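Local coordinates for fructosyl amine: oxygen oxidoreductase (Aspergillus fumigatus, PDB 3DJE), which oxidatively deglycates fructosyl amino acids as an FAD-dependent fructosamine oxidase, using molecular oxygen as the electron acceptor, at residues A[241-246]-A[325-330]. Residues are numbered along the deposited sequence; the frame is centred on the assembly and turned at random.
Sequences IALKPE and ADRPFS
Arg-327 reaches from the loop before strand 331-339 across the end of strand 232-242, its aliphatic root on Ile-241 and its charged end beside Lys-244. CB of Arg-327 lies 3.9 Å from CG2 of Ile-241, so the first carbons of the long side chain extend the apolar surface of the branched one. A bend at chi2 (-77°) then carries the guanidinium past Ala-242 to the loop residue Lys-244. There, a water lying in the guanidinium plane accepts from NH1 of Arg-327 at 3.2 Å and donates to the carbonyl O of Ala-242 at 2.6 Å. NZ of Lys-244 hangs above one face of the guanidinium, closer to NH2 of Arg-327 (3.4 Å) than to the central CZ. Two donors of like charge cannot bond, and their closeness is probably made tolerable by Glu-247, which forms a salt bridge with NH2.

Pro-328 contributes mainly its carbonyl: a second water donates to its O at 2.7 Å and accepts from the backbone N of Ala-242 at 2.9 Å. Phe-329 presents a ring edge rather than a face, with CD1 3.9 Å from CG1 of Ile-241; the ring also packs on helix 307-320, where Arg-314 makes a cation-pi contact with it. At Ser-330, just before strand 331-339 pairs with strand 232-242, the two segments come together, helped by its backbone bond to His-240. Its CB lies 4.1 Å from CB of Ala-242, two small groups that let the backbones approach, while its hydroxyl makes weak hydrogen bonds to the carbonyl O of His-240 and the carboxylate of Glu-274.

No direct hydrogen bond joins the segments, which cross steeply (102°). One water links the two backbones, another the guanidinium to Ala-242; apolar contact rests on buried Ile-241, consistent with a partly buried sheet edge.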
ATOM      1  N   ILE A 241      11.739  14.972   4.791  1.00 13.85           N
ATOM      2  CA  ILE A 241      12.555  16.168   5.040  1.00 15.40           C
ATOM      3  C   ILE A 241      11.717  17.183   5.829  1.00 15.69           C
ATOM      4  O   ILE A 241      10.614  17.524   5.414  1.00 16.08           O
ATOM      5  CB  ILE A 241      13.068  16.772   3.713  1.00 15.35           C
ATOM      6  CG1 ILE A 241      14.128  15.844   3.124  1.00 16.20           C
ATOM      7  CG2 ILE A 241      13.640  18.208   3.909  1.00 14.90           C
ATOM      8  CD1 ILE A 241      14.569  16.209   1.713  1.00 18.17           C
ATOM      9  N   ALA A 242      12.242  17.643   6.970  1.00 16.49           N
ATOM     10  CA  ALA A 242      11.534  18.623   7.806  1.00 17.53           C
ATOM     11  C   ALA A 242      11.815  20.051   7.366  1.00 18.74           C
ATOM     12  O   ALA A 242      12.967  20.507   7.399  1.00 19.38           O
ATOM     13  CB  ALA A 242      11.900  18.457   9.277  1.00 17.55           C
ATOM     14  N   LEU A 243      10.768  20.750   6.956  1.00 19.25           N
ATOM     15  CA  LEU A 243      10.888  22.163   6.608  1.00 20.86           C
ATOM     16  C   LEU A 243      10.936  23.004   7.877  1.00 22.72           C
ATOM     17  O   LEU A 243      10.287  22.674   8.873  1.00 23.06           O
ATOM     18  CB  LEU A 243       9.716  22.598   5.732  1.00 20.37           C
ATOM     19  CG  LEU A 243       9.527  21.938   4.364  1.00 19.91           C
ATOM     20  CD1 LEU A 243       8.239  22.411   3.741  1.00 18.16           C
ATOM     21  CD2 LEU A 243      10.708  22.241   3.452  1.00 19.92           C
ATOM     22  N   LYS A 244      11.716  24.085   7.841  1.00 24.75           N
ATOM     23  CA  LYS A 244      11.745  25.054   8.932  1.00 27.26           C
ATOM     24  C   LYS A 244      10.383  25.740   9.038  1.00 28.01           C
ATOM     25  O   LYS A 244       9.713  25.921   8.025  1.00 27.76           O
ATOM     26  CB  LYS A 244      12.841  26.096   8.686  1.00 27.23           C
ATOM     27  CG  LYS A 244      14.244  25.510   8.593  1.00 28.85           C
ATOM     28  CD  LYS A 244      15.299  26.608   8.490  1.00 29.25           C
ATOM     29  CE  LYS A 244      16.530  26.135   7.721  1.00 32.65           C
ATOM     30  NZ  LYS A 244      16.235  25.869   6.277  1.00 34.37           N
ATOM     31  N   PRO A 245       9.966  26.125  10.264  1.00 29.30           N
ATOM     32  CA  PRO A 245       8.653  26.756  10.439  1.00 30.17           C
ATOM     33  C   PRO A 245       8.395  27.933   9.480  1.00 30.90           C
ATOM     34  O   PRO A 245       7.279  28.085   8.994  1.00 31.38           O
ATOM     35  CB  PRO A 245       8.681  27.222  11.901  1.00 30.33           C
ATOM     36  CG  PRO A 245       9.607  26.247  12.573  1.00 30.45           C
ATOM     37  CD  PRO A 245      10.679  25.974  11.550  1.00 29.56           C
ATOM     38  N   GLU A 246       9.431  28.724   9.193  1.00 31.52           N
ATOM     39  CA  GLU A 246       9.322  29.899   8.315  1.00 32.20           C
ATOM     40  C   GLU A 246       9.063  29.549   6.846  1.00 31.84           C
ATOM     41  O   GLU A 246       8.469  30.344   6.114  1.00 32.17           O
ATOM     42  CB  GLU A 246      10.577  30.783   8.388  1.00 32.58           C
ATOM     43  CG  GLU A 246      11.262  30.847   9.747  1.00 35.51           C
ATOM     44  CD  GLU A 246      12.269  29.726   9.943  1.00 37.52           C
ATOM     45  OE1 GLU A 246      13.192  29.601   9.108  1.00 39.47           O
ATOM     46  OE2 GLU A 246      12.137  28.976  10.934  1.00 38.99           O
ATOM     47  N   ALA A 325      17.663  19.471  -1.955  1.00 19.42           N
ATOM     48  CA  ALA A 325      18.312  18.215  -2.352  1.00 20.36           C
ATOM     49  C   ALA A 325      19.423  17.737  -1.414  1.00 21.03           C
ATOM     50  O   ALA A 325      19.762  16.550  -1.400  1.00 21.43           O
ATOM     51  CB  ALA A 325      18.806  18.291  -3.792  1.00 20.85           C
ATOM     52  N   ASP A 326      19.970  18.662  -0.629  1.00 21.90           N
ATOM     53  CA  ASP A 326      21.070  18.352   0.278  1.00 22.88           C
ATOM     54  C   ASP A 326      20.654  18.366   1.748  1.00 22.52           C
ATOM     55  O   ASP A 326      21.483  18.156   2.631  1.00 22.94           O
ATOM     56  CB  ASP A 326      22.241  19.316   0.048  1.00 23.66           C
ATOM     57  CG  ASP A 326      22.907  19.119  -1.309  1.00 27.50           C
ATOM     58  OD1 ASP A 326      23.036  17.955  -1.763  1.00 31.64           O
ATOM     59  OD2 ASP A 326      23.302  20.134  -1.926  1.00 32.24           O
ATOM     60  N   ARG A 327      19.367  18.603   2.003  1.00 21.49           N
ATOM     61  CA  ARG A 327      18.836  18.591   3.365  1.00 21.09           C
ATOM     62  C   ARG A 327      18.946  17.207   4.010  1.00 20.45           C
ATOM     63  O   ARG A 327      18.691  16.188   3.357  1.00 19.76           O
ATOM     64  CB  ARG A 327      17.369  19.035   3.378  1.00 20.85           C
ATOM     65  CG  ARG A 327      17.110  20.433   2.859  1.00 22.36           C
ATOM     66  CD  ARG A 327      17.482  21.513   3.851  1.00 24.73           C
ATOM     67  NE  ARG A 327      17.027  22.817   3.361  1.00 26.29           N
ATOM     68  CZ  ARG A 327      15.876  23.397   3.687  1.00 25.78           C
ATOM     69  NH1 ARG A 327      15.034  22.814   4.529  1.00 28.59           N
ATOM     70  NH2 ARG A 327      15.568  24.578   3.170  1.00 26.73           N
ATOM     71  N   PRO A 328      19.322  17.163   5.303  1.00 20.72           N
ATOM     72  CA  PRO A 328      19.315  15.873   5.982  1.00 20.06           C
ATOM     73  C   PRO A 328      17.894  15.328   6.072  1.00 19.20           C
ATOM     74  O   PRO A 328      16.938  16.107   6.185  1.00 19.65           O
ATOM     75  CB  PRO A 328      19.827  16.210   7.386  1.00 20.59           C
ATOM     76  CG  PRO A 328      19.526  17.653   7.569  1.00 22.36           C
ATOM     77  CD  PRO A 328      19.757  18.251   6.199  1.00 21.16           C
ATOM     78  N   PHE A 329      17.765  14.007   6.003  1.00 18.15           N
ATOM     79  CA  PHE A 329      16.465  13.353   6.222  1.00 17.75           C
ATOM     80  C   PHE A 329      16.113  13.350   7.705  1.00 17.22           C
ATOM     81  O   PHE A 329      16.985  13.137   8.553  1.00 18.06           O
ATOM     82  CB  PHE A 329      16.487  11.915   5.713  1.00 17.26           C
ATOM     83  CG  PHE A 329      16.837  11.775   4.257  1.00 17.91           C
ATOM     84  CD1 PHE A 329      16.488  12.757   3.328  1.00 17.76           C
ATOM     85  CD2 PHE A 329      17.480  10.625   3.804  1.00 17.94           C
ATOM     86  CE1 PHE A 329      16.802  12.608   1.975  1.00 18.92           C
ATOM     87  CE2 PHE A 329      17.789  10.460   2.453  1.00 18.83           C
ATOM     88  CZ  PHE A 329      17.456  11.452   1.537  1.00 17.89           C
ATOM     89  N   SER A 330      14.836  13.570   8.016  1.00 16.34           N
ATOM     90  CA  SER A 330      14.379  13.535   9.412  1.00 15.72           C
ATOM     91  C   SER A 330      13.822  12.159   9.790  1.00 14.98           C
ATOM     92  O   SER A 330      13.650  11.858  10.976  1.00 15.78           O
ATOM     93  CB  SER A 330      13.309  14.591   9.647  1.00 16.26           C
ATOM     94  OG  SER A 330      12.222  14.363   8.771  1.00 17.02           O
TER
HETATM   95  O   HOH W   1      15.015  17.309   7.687  1.00 20.45           O
HETATM   96  O   HOH W   2      15.414  20.351   6.566  1.00 29.93           O